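PDB 2FNU: UDP-4-amino-4,6-dideoxy-N-acetyl-beta-L-altrosamine transaminase from Helicobacter pylori, which catalyses the PLP-dependent transfer of an amino group from glutamate to a UDP-linked 4-keto sugar, the second step in making pseudaminic acid for flagellin modification. Local coordinates for residues L206-G211 / N228-E233; L51-A56 / G191-N196; I77-I82 / P98-I103; V47-V52 / E199-M204. All coordinates share one frame; numbering follows the deposited sequence.

Contact 1: L206-G211 / N228-E233; sequences LFRSHG and NFRLNE. With PMP (4'-deoxy-4'-aminopyridoxal-5'-phosphate), chain C.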
loop_
_atom_site.group_PDB
_atom_site.type_symbol
_atom_site.label_atom_id
_atom_site.label_comp_id
_atom_site.label_asym_id
_atom_site.label_seq_id
_atom_site.Cartn_x
_atom_site.Cartn_y
_atom_site.Cartn_z
ATOM N N LEU B 206 12.285 4.066 -7.025
ATOM C CA LEU B 206 13.005 3.227 -6.068
ATOM C C LEU B 206 12.298 3.201 -4.707
ATOM O O LEU B 206 12.214 2.138 -4.064
ATOM C CB LEU B 206 14.446 3.703 -5.917
ATOM C CG LEU B 206 15.300 3.470 -7.158
ATOM C CD1 LEU B 206 16.508 4.375 -7.095
ATOM C CD2 LEU B 206 15.703 1.986 -7.237
ATOM N N PHE B 207 11.787 4.360 -4.282
ATOM C CA PHE B 207 11.136 4.465 -2.956
ATOM C C PHE B 207 9.899 3.583 -2.883
ATOM O O PHE B 207 9.553 3.068 -1.805
ATOM C CB PHE B 207 10.763 5.918 -2.705
ATOM C CG PHE B 207 10.313 6.226 -1.296
ATOM C CD1 PHE B 207 8.946 6.246 -0.971
ATOM C CD2 PHE B 207 11.248 6.572 -0.310
ATOM C CE1 PHE B 207 8.524 6.596 0.317
ATOM C CE2 PHE B 207 10.844 6.909 0.970
ATOM C CZ PHE B 207 9.479 6.917 1.285
ATOM N N ARG B 208 9.235 3.415 -4.028
ATOM C CA ARG B 208 8.033 2.583 -4.134
ATOM C C ARG B 208 8.305 1.087 -3.913
ATOM O O ARG B 208 7.400 0.330 -3.564
ATOM C CB ARG B 208 7.397 2.807 -5.512
ATOM C CG ARG B 208 6.127 1.983 -5.772
ATOM C CD ARG B 208 5.553 2.226 -7.177
ATOM N NE ARG B 208 6.501 1.766 -8.201
ATOM C CZ ARG B 208 6.308 1.883 -9.512
ATOM N NH1 ARG B 208 5.179 2.421 -9.996
ATOM N NH2 ARG B 208 7.242 1.431 -10.344
ATOM N N SER B 209 9.550 0.667 -4.173
ATOM C CA SER B 209 9.885 -0.759 -4.167
ATOM C C SER B 209 11.279 -0.999 -3.585
ATOM O O SER B 209 12.241 -1.347 -4.307
ATOM C CB SER B 209 9.764 -1.356 -5.577
ATOM O OG SER B 209 9.744 -2.784 -5.546
ATOM N N HIS B 210 11.373 -0.816 -2.269
ATOM C CA HIS B 210 12.505 -1.289 -1.469
ATOM C C HIS B 210 13.859 -0.618 -1.665
ATOM O O HIS B 210 14.828 -1.026 -1.004
ATOM C CB HIS B 210 12.677 -2.805 -1.654
ATOM C CG HIS B 210 11.420 -3.572 -1.396
ATOM N ND1 HIS B 210 10.809 -3.590 -0.157
ATOM C CD2 HIS B 210 10.648 -4.327 -2.214
ATOM C CE1 HIS B 210 9.711 -4.331 -0.228
ATOM N NE2 HIS B 210 9.588 -4.783 -1.467
ATOM N N GLY B 211 13.932 0.378 -2.546
ATOM C CA GLY B 211 15.232 0.973 -2.869
ATOM C C GLY B 211 16.059 0.068 -3.761
ATOM O O GLY B 211 17.239 0.352 -4.034
ATOM N N ASN B 228 6.951 -1.043 -0.015
ATOM C CA ASN B 228 6.265 -1.775 -1.088
ATOM C C ASN B 228 4.891 -1.145 -1.221
ATOM O O ASN B 228 3.936 -1.543 -0.528
ATOM C CB ASN B 228 6.137 -3.283 -0.788
ATOM C CG ASN B 228 5.369 -4.045 -1.868
ATOM O OD1 ASN B 228 5.262 -5.289 -1.813
ATOM N ND2 ASN B 228 4.827 -3.333 -2.830
ATOM N N PHE B 229 4.848 -0.109 -2.065
ATOM C CA PHE B 229 3.618 0.606 -2.401
ATOM C C PHE B 229 3.205 0.288 -3.843
ATOM O O PHE B 229 2.575 1.101 -4.513
ATOM C CB PHE B 229 3.828 2.120 -2.262
ATOM C CG PHE B 229 4.205 2.578 -0.871
ATOM C CD1 PHE B 229 3.757 1.911 0.271
ATOM C CD2 PHE B 229 4.931 3.757 -0.720
ATOM C CE1 PHE B 229 4.093 2.380 1.551
ATOM C CE2 PHE B 229 5.271 4.229 0.553
ATOM C CZ PHE B 229 4.841 3.558 1.681
ATOM N N ARG B 230 3.568 -0.893 -4.330
ATOM C CA ARG B 230 3.308 -1.218 -5.735
ATOM C C ARG B 230 1.825 -1.428 -5.990
ATOM O O ARG B 230 1.068 -1.868 -5.100
ATOM C CB ARG B 230 4.087 -2.470 -6.131
ATOM C CG ARG B 230 5.609 -2.293 -6.035
ATOM C CD ARG B 230 6.349 -3.477 -6.628
ATOM N NE ARG B 230 6.037 -4.738 -5.935
ATOM C CZ ARG B 230 6.873 -5.419 -5.150
ATOM N NH1 ARG B 230 8.121 -4.999 -4.916
ATOM N NH2 ARG B 230 6.469 -6.571 -4.619
ATOM N N LEU B 231 1.411 -1.099 -7.217
ATOM C CA LEU B 231 0.100 -1.475 -7.718
ATOM C C LEU B 231 0.264 -2.791 -8.477
ATOM O O LEU B 231 1.132 -2.906 -9.345
ATOM C CB LEU B 231 -0.420 -0.390 -8.663
ATOM C CG LEU B 231 -1.915 -0.507 -9.022
ATOM C CD1 LEU B 231 -2.778 -0.143 -7.803
ATOM C CD2 LEU B 231 -2.277 0.406 -10.190
ATOM N N ASN B 232 -0.557 -3.788 -8.158
ATOM C CA ASN B 232 -0.369 -5.092 -8.802
ATOM C C ASN B 232 -0.993 -5.146 -10.202
ATOM O O ASN B 232 -1.586 -4.160 -10.667
ATOM C CB ASN B 232 -0.894 -6.207 -7.894
ATOM C CG ASN B 232 -2.362 -6.045 -7.565
ATOM O OD1 ASN B 232 -2.749 -5.807 -6.408
ATOM N ND2 ASN B 232 -3.187 -6.132 -8.585
ATOM N N GLU B 233 -0.852 -6.291 -10.881
ATOM C CA GLU B 233 -1.297 -6.399 -12.272
ATOM C C GLU B 233 -2.809 -6.454 -12.401
ATOM O O GLU B 233 -3.359 -6.030 -13.420
ATOM C CB GLU B 233 -0.682 -7.627 -12.948
ATOM C CG GLU B 233 0.809 -7.534 -13.084
ATOM C CD GLU B 233 1.211 -6.590 -14.197
ATOM O OE1 GLU B 233 1.544 -5.428 -13.895
ATOM O OE2 GLU B 233 1.159 -7.002 -15.375
HETATM N N1 PMP C . 9.838 -10.204 4.763
HETATM C C2 PMP C . 10.345 -11.258 4.060
HETATM C C2A PMP C . 11.005 -12.355 4.861
HETATM C C3 PMP C . 10.063 -11.400 2.700
HETATM O O3 PMP C . 10.407 -12.555 2.050
HETATM C C4 PMP C . 9.456 -10.333 2.021
HETATM C C4A PMP C . 9.289 -10.324 0.518
HETATM N N4A PMP C . 10.240 -11.196 -0.141
HETATM C C5 PMP C . 8.975 -9.252 2.756
HETATM C C6 PMP C . 9.174 -9.188 4.119
HETATM C C5A PMP C . 8.170 -8.135 2.101
HETATM O O4P PMP C . 6.874 -8.639 1.803
HETATM P P PMP C . 5.958 -7.942 0.675
HETATM O O1P PMP C . 6.573 -8.372 -0.637
HETATM O O2P PMP C . 4.574 -8.517 0.876
HETATM O O3P PMP C . 6.034 -6.437 0.849
HETATM O O HOH W 1 8.133 -7.166 -2.313
#

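Contact 2: L51-A56 / G191-N196; sequences LVFNSA and GAVVTN. With PMP (4'-deoxy-4'-aminopyridoxal-5'-phosphate), chain E.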
loop_
_atom_site.group_PDB
_atom_site.type_symbol
_atom_site.label_atom_id
_atom_site.label_comp_id
_atom_site.label_asym_id
_atom_site.label_seq_id
_atom_site.Cartn_x
_atom_site.Cartn_y
_atom_site.Cartn_z
ATOM N N LEU B 51 3.945 7.116 -12.258
ATOM C CA LEU B 51 4.204 5.954 -11.413
ATOM C C LEU B 51 2.931 5.631 -10.678
ATOM O O LEU B 51 2.346 6.541 -10.072
ATOM C CB LEU B 51 5.256 6.286 -10.345
ATOM C CG LEU B 51 6.705 6.370 -10.806
ATOM C CD1 LEU B 51 7.559 6.931 -9.668
ATOM C CD2 LEU B 51 7.229 5.000 -11.257
ATOM N N VAL B 52 2.513 4.368 -10.699
ATOM C CA VAL B 52 1.296 3.994 -9.983
ATOM C C VAL B 52 1.636 3.312 -8.660
ATOM O O VAL B 52 2.693 2.665 -8.523
ATOM C CB VAL B 52 0.338 3.129 -10.837
ATOM C CG1 VAL B 52 -0.174 3.923 -12.038
ATOM C CG2 VAL B 52 1.047 1.877 -11.337
ATOM N N PHE B 53 0.745 3.500 -7.679
ATOM C CA PHE B 53 0.976 3.129 -6.269
ATOM C C PHE B 53 -0.265 2.445 -5.727
ATOM O O PHE B 53 -1.339 2.538 -6.352
ATOM C CB PHE B 53 1.197 4.391 -5.422
ATOM C CG PHE B 53 2.504 5.080 -5.674
ATOM C CD1 PHE B 53 3.593 4.863 -4.848
ATOM C CD2 PHE B 53 2.644 5.947 -6.756
ATOM C CE1 PHE B 53 4.810 5.498 -5.092
ATOM C CE2 PHE B 53 3.849 6.580 -7.007
ATOM C CZ PHE B 53 4.937 6.361 -6.177
ATOM N N ASN B 54 -0.150 1.808 -4.552
ATOM C CA ASN B 54 -1.298 1.104 -3.986
ATOM C C ASN B 54 -2.439 2.039 -3.563
ATOM O O ASN B 54 -3.571 1.611 -3.403
ATOM C CB ASN B 54 -0.877 0.235 -2.790
ATOM C CG ASN B 54 -0.574 1.050 -1.563
ATOM O OD1 ASN B 54 -1.432 1.180 -0.643
ATOM N ND2 ASN B 54 0.593 1.643 -1.539
ATOM N N SER B 55 -2.105 3.299 -3.313
ATOM C CA SER B 55 -3.096 4.310 -2.929
ATOM C C SER B 55 -2.521 5.699 -3.235
ATOM O O SER B 55 -1.295 5.848 -3.354
ATOM C CB SER B 55 -3.434 4.238 -1.438
ATOM O OG SER B 55 -2.300 4.598 -0.656
ATOM N N ALA B 56 -3.387 6.726 -3.310
ATOM C CA ALA B 56 -2.846 8.085 -3.448
ATOM C C ALA B 56 -2.115 8.550 -2.189
ATOM O O ALA B 56 -1.247 9.417 -2.269
ATOM C CB ALA B 56 -3.927 9.099 -3.845
ATOM N N GLY B 191 -3.201 4.836 -6.682
ATOM C CA GLY B 191 -2.908 6.250 -6.939
ATOM C C GLY B 191 -1.775 6.375 -7.911
ATOM O O GLY B 191 -1.215 5.373 -8.383
ATOM N N ALA B 192 -1.412 7.614 -8.222
ATOM C CA ALA B 192 -0.299 7.839 -9.159
ATOM C C ALA B 192 0.392 9.124 -8.776
ATOM O O ALA B 192 -0.257 10.051 -8.275
ATOM C CB ALA B 192 -0.781 7.958 -10.595
ATOM N N VAL B 193 1.700 9.193 -9.034
ATOM C CA VAL B 193 2.399 10.478 -9.085
ATOM C C VAL B 193 2.836 10.642 -10.525
ATOM O O VAL B 193 3.424 9.727 -11.104
ATOM C CB VAL B 193 3.652 10.576 -8.194
ATOM C CG1 VAL B 193 4.210 12.033 -8.260
ATOM C CG2 VAL B 193 3.375 10.181 -6.755
ATOM N N VAL B 194 2.509 11.790 -11.105
ATOM C CA VAL B 194 3.018 12.130 -12.449
ATOM C C VAL B 194 3.916 13.353 -12.336
ATOM O O VAL B 194 3.757 14.199 -11.439
ATOM C CB VAL B 194 1.904 12.341 -13.503
ATOM C CG1 VAL B 194 1.014 11.080 -13.563
ATOM C CG2 VAL B 194 1.075 13.579 -13.182
ATOM N N THR B 195 4.905 13.416 -13.222
ATOM C CA THR B 195 5.879 14.514 -13.165
ATOM C C THR B 195 6.573 14.657 -14.503
ATOM O O THR B 195 6.627 13.685 -15.250
ATOM C CB THR B 195 6.942 14.286 -12.039
ATOM O OG1 THR B 195 7.809 15.421 -11.962
ATOM C CG2 THR B 195 7.788 13.022 -12.259
ATOM N N ASN B 196 7.109 15.851 -14.778
ATOM C CA ASN B 196 8.007 16.055 -15.931
ATOM C C ASN B 196 9.481 16.110 -15.501
ATOM O O ASN B 196 10.352 16.387 -16.319
ATOM C CB ASN B 196 7.618 17.323 -16.706
ATOM C CG ASN B 196 6.247 17.197 -17.370
ATOM O OD1 ASN B 196 5.853 16.103 -17.796
ATOM N ND2 ASN B 196 5.511 18.318 -17.460
HETATM N N1 PMP E . -6.249 13.501 -1.301
HETATM C C2 PMP E . -7.574 13.772 -1.522
HETATM C C2A PMP E . -7.966 15.169 -1.946
HETATM C C3 PMP E . -8.519 12.750 -1.359
HETATM O O3 PMP E . -9.841 12.988 -1.606
HETATM C C4 PMP E . -8.117 11.457 -0.948
HETATM C C4A PMP E . -9.123 10.359 -0.681
HETATM N N4A PMP E . -10.373 10.867 -0.159
HETATM C C5 PMP E . -6.751 11.196 -0.792
HETATM C C6 PMP E . -5.838 12.221 -1.033
HETATM C C5A PMP E . -6.238 9.823 -0.395
HETATM O O4P PMP E . -6.334 9.001 -1.543
HETATM P P PMP E . -6.382 7.395 -1.376
HETATM O O1P PMP E . -7.769 7.070 -0.876
HETATM O O2P PMP E . -6.189 6.862 -2.764
HETATM O O3P PMP E . -5.283 6.960 -0.445
#

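Contact 3: I77-I82 / P98-I103; sequences IITTPI and PVFAGI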
loop_
_atom_site.group_PDB
_atom_site.type_symbol
_atom_site.label_atom_id
_atom_site.label_comp_id
_atom_site.label_asym_id
_atom_site.label_seq_id
_atom_site.Cartn_x
_atom_site.Cartn_y
_atom_site.Cartn_z
ATOM N N ILE B 77 5.205 23.837 4.880
ATOM C CA ILE B 77 4.564 23.705 3.580
ATOM C C ILE B 77 3.174 24.291 3.670
ATOM O O ILE B 77 2.404 23.907 4.539
ATOM C CB ILE B 77 4.540 22.234 3.097
ATOM C CG1 ILE B 77 5.967 21.825 2.679
ATOM C CG2 ILE B 77 3.553 22.054 1.932
ATOM C CD1 ILE B 77 6.133 20.427 2.088
ATOM N N ILE B 78 2.879 25.238 2.784
ATOM C CA ILE B 78 1.570 25.872 2.773
ATOM C C ILE B 78 0.605 24.944 2.068
ATOM O O ILE B 78 0.919 24.382 1.021
ATOM C CB ILE B 78 1.632 27.221 2.024
ATOM C CG1 ILE B 78 2.492 28.205 2.813
ATOM C CG2 ILE B 78 0.255 27.791 1.850
ATOM C CD1 ILE B 78 2.945 29.397 1.953
ATOM N N THR B 79 -0.589 24.801 2.641
ATOM C CA THR B 79 -1.608 23.954 2.012
ATOM C C THR B 79 -3.014 24.397 2.396
ATOM O O THR B 79 -3.196 25.417 3.065
ATOM C CB THR B 79 -1.353 22.443 2.319
ATOM O OG1 THR B 79 -2.208 21.629 1.501
ATOM C CG2 THR B 79 -1.568 22.142 3.795
ATOM N N THR B 80 -4.006 23.646 1.941
ATOM C CA THR B 80 -5.406 23.984 2.208
ATOM C C THR B 80 -5.963 23.162 3.367
ATOM O O THR B 80 -5.636 21.970 3.495
ATOM C CB THR B 80 -6.285 23.726 0.970
ATOM O OG1 THR B 80 -7.664 23.984 1.301
ATOM C CG2 THR B 80 -6.113 22.278 0.432
ATOM N N PRO B 81 -6.815 23.784 4.200
ATOM C CA PRO B 81 -7.477 23.018 5.251
ATOM C C PRO B 81 -8.696 22.250 4.738
ATOM O O PRO B 81 -9.237 21.441 5.473
ATOM C CB PRO B 81 -7.921 24.109 6.237
ATOM C CG PRO B 81 -8.209 25.299 5.372
ATOM C CD PRO B 81 -7.168 25.218 4.244
ATOM N N ILE B 82 -9.135 22.545 3.511
ATOM C CA ILE B 82 -10.295 21.854 2.912
ATOM C C ILE B 82 -9.782 20.795 1.951
ATOM O O ILE B 82 -9.704 20.994 0.731
ATOM C CB ILE B 82 -11.306 22.842 2.253
ATOM C CG1 ILE B 82 -11.824 23.841 3.299
ATOM C CG2 ILE B 82 -12.507 22.097 1.654
ATOM C CD1 ILE B 82 -12.504 23.179 4.537
ATOM N N PRO B 98 2.360 21.774 8.262
ATOM C CA PRO B 98 1.398 22.406 7.349
ATOM C C PRO B 98 1.068 23.807 7.821
ATOM O O PRO B 98 0.864 24.023 9.015
ATOM C CB PRO B 98 0.157 21.515 7.440
ATOM C CG PRO B 98 0.266 20.844 8.778
ATOM C CD PRO B 98 1.754 20.690 9.061
ATOM N N VAL B 99 0.984 24.737 6.870
ATOM C CA VAL B 99 0.539 26.089 7.154
ATOM C C VAL B 99 -0.732 26.304 6.354
ATOM O O VAL B 99 -0.693 26.314 5.132
ATOM C CB VAL B 99 1.637 27.104 6.780
ATOM C CG1 VAL B 99 1.173 28.530 7.046
ATOM C CG2 VAL B 99 2.903 26.798 7.577
ATOM N N PHE B 100 -1.868 26.418 7.034
ATOM C CA PHE B 100 -3.161 26.408 6.339
ATOM C C PHE B 100 -3.571 27.783 5.809
ATOM O O PHE B 100 -3.619 28.753 6.563
ATOM C CB PHE B 100 -4.258 25.833 7.254
ATOM C CG PHE B 100 -4.043 24.381 7.583
ATOM C CD1 PHE B 100 -3.640 23.983 8.851
ATOM C CD2 PHE B 100 -4.192 23.415 6.592
ATOM C CE1 PHE B 100 -3.415 22.612 9.130
ATOM C CE2 PHE B 100 -3.982 22.046 6.868
ATOM C CZ PHE B 100 -3.599 21.654 8.141
ATOM N N ALA B 101 -3.849 27.843 4.501
ATOM C CA ALA B 101 -4.280 29.066 3.833
ATOM C C ALA B 101 -5.793 29.170 3.806
ATOM O O ALA B 101 -6.497 28.166 3.925
ATOM C CB ALA B 101 -3.759 29.084 2.393
ATOM N N GLY B 102 -6.291 30.383 3.604
ATOM C CA GLY B 102 -7.708 30.556 3.326
ATOM C C GLY B 102 -8.111 29.923 2.004
ATOM O O GLY B 102 -7.266 29.626 1.139
ATOM N N ILE B 103 -9.413 29.717 1.842
ATOM C CA ILE B 103 -9.960 29.154 0.619
ATOM C C ILE B 103 -10.995 30.106 0.011
ATOM O O ILE B 103 -11.380 31.111 0.616
ATOM C CB ILE B 103 -10.592 27.763 0.846
ATOM C CG1 ILE B 103 -11.765 27.851 1.830
ATOM C CG2 ILE B 103 -9.541 26.734 1.326
ATOM C CD1 ILE B 103 -12.889 26.891 1.466
#

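Contact 4: V47-V52 / E199-M204; sequences VKHALV and ELHEKM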
loop_
_atom_site.group_PDB
_atom_site.type_symbol
_atom_site.label_atom_id
_atom_site.label_comp_id
_atom_site.label_asym_id
_atom_site.label_seq_id
_atom_site.Cartn_x
_atom_site.Cartn_y
_atom_site.Cartn_z
ATOM N N VAL B 47 2.275 14.107 -20.129
ATOM C CA VAL B 47 3.390 14.271 -19.191
ATOM C C VAL B 47 4.510 13.289 -19.494
ATOM O O VAL B 47 4.315 12.300 -20.204
ATOM C CB VAL B 47 2.942 14.162 -17.704
ATOM C CG1 VAL B 47 1.961 15.289 -17.371
ATOM C CG2 VAL B 47 2.319 12.818 -17.397
ATOM N N LYS B 48 5.688 13.570 -18.936
ATOM C CA LYS B 48 6.865 12.764 -19.184
ATOM C C LYS B 48 6.841 11.422 -18.443
ATOM O O LYS B 48 7.254 10.386 -18.989
ATOM C CB LYS B 48 8.083 13.581 -18.758
ATOM C CG LYS B 48 9.333 13.263 -19.489
ATOM C CD LYS B 48 10.487 14.102 -18.952
ATOM C CE LYS B 48 10.495 15.518 -19.461
ATOM N NZ LYS B 48 11.693 16.242 -18.873
ATOM N N HIS B 49 6.365 11.446 -17.195
ATOM C CA HIS B 49 6.487 10.287 -16.308
ATOM C C HIS B 49 5.247 10.049 -15.470
ATOM O O HIS B 49 4.584 10.992 -15.057
ATOM C CB HIS B 49 7.641 10.485 -15.334
ATOM C CG HIS B 49 8.983 10.598 -15.983
ATOM N ND1 HIS B 49 9.565 9.556 -16.670
ATOM C CD2 HIS B 49 9.859 11.630 -16.046
ATOM C CE1 HIS B 49 10.749 9.939 -17.116
ATOM N NE2 HIS B 49 10.948 11.196 -16.761
ATOM N N ALA B 50 4.953 8.769 -15.232
ATOM C CA ALA B 50 3.878 8.358 -14.319
ATOM C C ALA B 50 4.319 7.138 -13.540
ATOM O O ALA B 50 4.974 6.228 -14.094
ATOM C CB ALA B 50 2.597 8.056 -15.085
ATOM N N LEU B 51 3.945 7.116 -12.258
ATOM C CA LEU B 51 4.204 5.954 -11.413
ATOM C C LEU B 51 2.931 5.631 -10.678
ATOM O O LEU B 51 2.346 6.541 -10.072
ATOM C CB LEU B 51 5.256 6.286 -10.345
ATOM C CG LEU B 51 6.705 6.370 -10.806
ATOM C CD1 LEU B 51 7.559 6.931 -9.668
ATOM C CD2 LEU B 51 7.229 5.000 -11.257
ATOM N N VAL B 52 2.513 4.368 -10.699
ATOM C CA VAL B 52 1.296 3.994 -9.983
ATOM C C VAL B 52 1.636 3.312 -8.660
ATOM O O VAL B 52 2.693 2.665 -8.523
ATOM C CB VAL B 52 0.338 3.129 -10.837
ATOM C CG1 VAL B 52 -0.174 3.923 -12.038
ATOM C CG2 VAL B 52 1.047 1.877 -11.337
ATOM N N GLU B 199 14.603 13.071 -12.717
ATOM C CA GLU B 199 15.336 12.688 -11.513
ATOM C C GLU B 199 14.361 12.360 -10.378
ATOM O O GLU B 199 14.553 11.374 -9.654
ATOM C CB GLU B 199 16.342 13.767 -11.110
ATOM C CG GLU B 199 17.575 13.740 -12.033
ATOM C CD GLU B 199 18.620 14.809 -11.727
ATOM O OE1 GLU B 199 19.606 14.883 -12.498
ATOM O OE2 GLU B 199 18.480 15.557 -10.735
ATOM N N LEU B 200 13.292 13.148 -10.273
ATOM C CA LEU B 200 12.296 12.914 -9.225
ATOM C C LEU B 200 11.565 11.589 -9.470
ATOM O O LEU B 200 11.382 10.776 -8.554
ATOM C CB LEU B 200 11.300 14.084 -9.167
ATOM C CG LEU B 200 10.162 13.935 -8.150
ATOM C CD1 LEU B 200 10.690 13.646 -6.751
ATOM C CD2 LEU B 200 9.307 15.202 -8.154
ATOM N N HIS B 201 11.138 11.380 -10.716
ATOM C CA HIS B 201 10.543 10.094 -11.100
ATOM C C HIS B 201 11.407 8.900 -10.682
ATOM O O HIS B 201 10.923 8.001 -10.009
ATOM C CB HIS B 201 10.272 10.079 -12.610
ATOM C CG HIS B 201 9.828 8.751 -13.129
ATOM N ND1 HIS B 201 8.541 8.285 -12.964
ATOM C CD2 HIS B 201 10.494 7.799 -13.825
ATOM C CE1 HIS B 201 8.438 7.095 -13.532
ATOM N NE2 HIS B 201 9.607 6.778 -14.064
ATOM N N GLU B 202 12.693 8.923 -11.027
ATOM C CA GLU B 202 13.543 7.785 -10.692
ATOM C C GLU B 202 13.689 7.603 -9.171
ATOM O O GLU B 202 13.749 6.462 -8.694
ATOM C CB GLU B 202 14.914 7.901 -11.373
ATOM C CG GLU B 202 14.853 7.962 -12.904
ATOM C CD GLU B 202 14.321 6.689 -13.563
ATOM O OE1 GLU B 202 14.251 5.621 -12.909
ATOM O OE2 GLU B 202 13.945 6.765 -14.752
ATOM N N LYS B 203 13.745 8.708 -8.421
ATOM C CA LYS B 203 13.849 8.604 -6.942
ATOM C C LYS B 203 12.580 7.974 -6.351
ATOM O O LYS B 203 12.646 7.097 -5.469
ATOM C CB LYS B 203 14.038 9.972 -6.300
ATOM C CG LYS B 203 15.457 10.461 -6.242
ATOM C CD LYS B 203 15.537 11.841 -5.604
ATOM C CE LYS B 203 15.259 11.805 -4.103
ATOM N NZ LYS B 203 15.548 13.124 -3.406
ATOM N N MET B 204 11.425 8.438 -6.829
ATOM C CA MET B 204 10.145 7.887 -6.365
ATOM C C MET B 204 9.961 6.422 -6.731
ATOM O O MET B 204 9.398 5.645 -5.955
ATOM C CB MET B 204 8.996 8.721 -6.923
ATOM C CG MET B 204 8.989 10.141 -6.364
ATOM S SD MET B 204 7.495 11.082 -6.801
ATOM C CE MET B 204 7.593 11.073 -8.613
#

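Contact 1: L206-G211 / N228-E233
Arg230 and Ser209 meet through one corner of a guanidinium group: NH1 donates to OG at 2.8 Å, and the oxygen lies in the guanidinium plane, at its edge. The arginine chain starts out extended and then bends about its CG-CD bond (chi3 -61°), which brings its end back to 206-211. Ser209 suits the spot because its short side chain, with OG anti to the backbone N (chi1 -165°), presents an acceptor close to the main chain. The other guanidinium nitrogens are engaged too. NH2 donates to a water 2.9 Å away, while NE forms a salt bridge with Glu189 of the second subunit, so the rotation of the group is well fixed. The same water is hydrogen-bonded to His210 NE2 and donates to phosphate atom O1P of the cofactor. The imidazole of His210 also packs its CE1 3.8 Å from CB of Asn228, a substrate-binding residue. Farther from the cofactor, Phe229 N donates to Arg208 O at 3.0 Å, and the rings of Phe207 and Phe229 touch, CE1 to CE2, at 4.0 Å. Arg208 contributes its aliphatic CG beside Phe229 CB; its charged end is paired with Glu38. The cofactor itself is also hydrogen-bonded by Ala56, Thr57, Ser178 and His157 of the second subunit. Such a phosphate site, shared across the dimer interface, is characteristic of fold-type I PLP enzymes.

Contact 2: L51-A56 / G191-N196
The phenyl ring of Phe53 turns an edge to the neighbouring strand: Ala192 CA, 4.2 Å from CD2, and Gly191 O lie near its plane, while Val193 CG2 approaches CE2 obliquely at 3.6 Å. The aliphatic part of Arg208 comes from the side opposite Val193, and Phe229 CB lies near the rim. Strands 51-53 and 191-195 run antiparallel, at 154°. Leu51 with Val193 and Phe53 with Gly191 are hydrogen-bonded pairs; between them Val52 and Ala192 form a non-hydrogen-bonded pair, whose CA atoms come characteristically close, 4.2 Å. Between Phe53 and Gly191 each donor stands above the acceptor's carbonyl plane (40° and 46°); between Leu51 and Val193 the donors come nearly along the C=O axis. Having no side chain, Gly191 lets the chain turn over it, its CA 3.7 Å from Ala56 N. Ser55 OG caps the following helix at Ser58 N. Ala56 N donates to cofactor phosphate atom O2P at 2.9 Å, so the strand delivers a helix N-terminus whose dipoles would favour the phosphate.

Contact 3: I77-I82 / P98-I103
Phe100 and Pro81 pack together where the two parallel strands of a beta-alpha-beta unit, 76-79 and 97-100, run out into loops; helix 86-93 links the strands. The phenylalanine can be traced outward from the sheet. Its CB lies 4.2 Å from Pro81 CB, and CG keeps much the same distance from that carbon. Further along, CD2 comes within 3.6 Å of both N and CA of Pro81. Toward the tip, CE2 meets Thr79 CG2 at 3.9 Å and lies close to Thr80 O. Thr79 and Phe100 point the same way from adjacent strands, the methyl group serving as the apolar half of the threonine while OG1 is hydrogen-bonded to Val126 O. Val99 N to Ile77 O, Thr79 N to Val99 O and Ala101 N to Thr79 O are the backbone bonds that zip the pair, and beta-branched Ile78 and Val99 sit on the other face. Beyond the strands Thr80 OG1 accepts from Ile82 N at 3.0 Å, an ST turn, and Ile103 CD1 packs 3.7 Å from Ile82 CG1. Pro81 has no N-H to offer the buried, partnerless Ala101 O, which faces its ring carbon CD at 3.0 Å.

Contact 4: V47-V52 / E199-M204
His49 and His201 mark the closest backbone approach of strand 49-52 and helix 199-204, their CA atoms 6.6 Å apart. The two axes run almost parallel, 16° apart in direction and separated by 9.0 Å, leaving room for one layer of side chains. The imidazoles fill it as an offset stack, centroids 4.2 Å apart and planes inclined by only 11°. Each ring also receives the CB of the other over its face: His49 CB stands 3.7 Å from the His201 centroid, and His201 CB makes the matching CH-pi contact in return. His201 reaches across because its CG is anti to the backbone N (chi1 173°). Flat rings suit this narrow gap. His49 NE2 is hydrogen-bonded to Ser198 OG, and Ala50 O lies near the plane of the His201 ring, beside CE1. The second face of His49 is covered by the aliphatic CG of Lys48. Farther along the strand, Leu51 presses obliquely on the end of the ring, CG and CD2 both 3.3 Å from His201 CE1, a tight fit. Its other branch, CD1, turns to the helix and meets Met204 CB at 3.6 Å. Met204 also rests on Val193 of the next strand, so the helix covers two strands at once. A helix laid on one face of a mixed sheet at its edge strand fits the layered alpha/beta large domain of fold-type I aminotransferases.

In the fold
Contacts 1, 2 and 4 cluster at one edge of the seven-stranded mixed sheet, with centres 8 to 13 Å apart; contact 3 lies at the other edge, 22 to 29 Å away. Contacts 2 and 4 share strand 49-53, and contacts 1 and 4 share helix 198-208, which follows strand 191-195 directly. Contact 3, between strands 76-79 and 97-100, is nested in the long loops closed by contacts 2 and 4; contact 1 comes last in the chain. Arg208 NH1 ties helix to edge strand at Val52 O. Contacts 1 and 2 both bear on cofactor phosphates, but in different active sites of the dimer, which places each subunit in both sites.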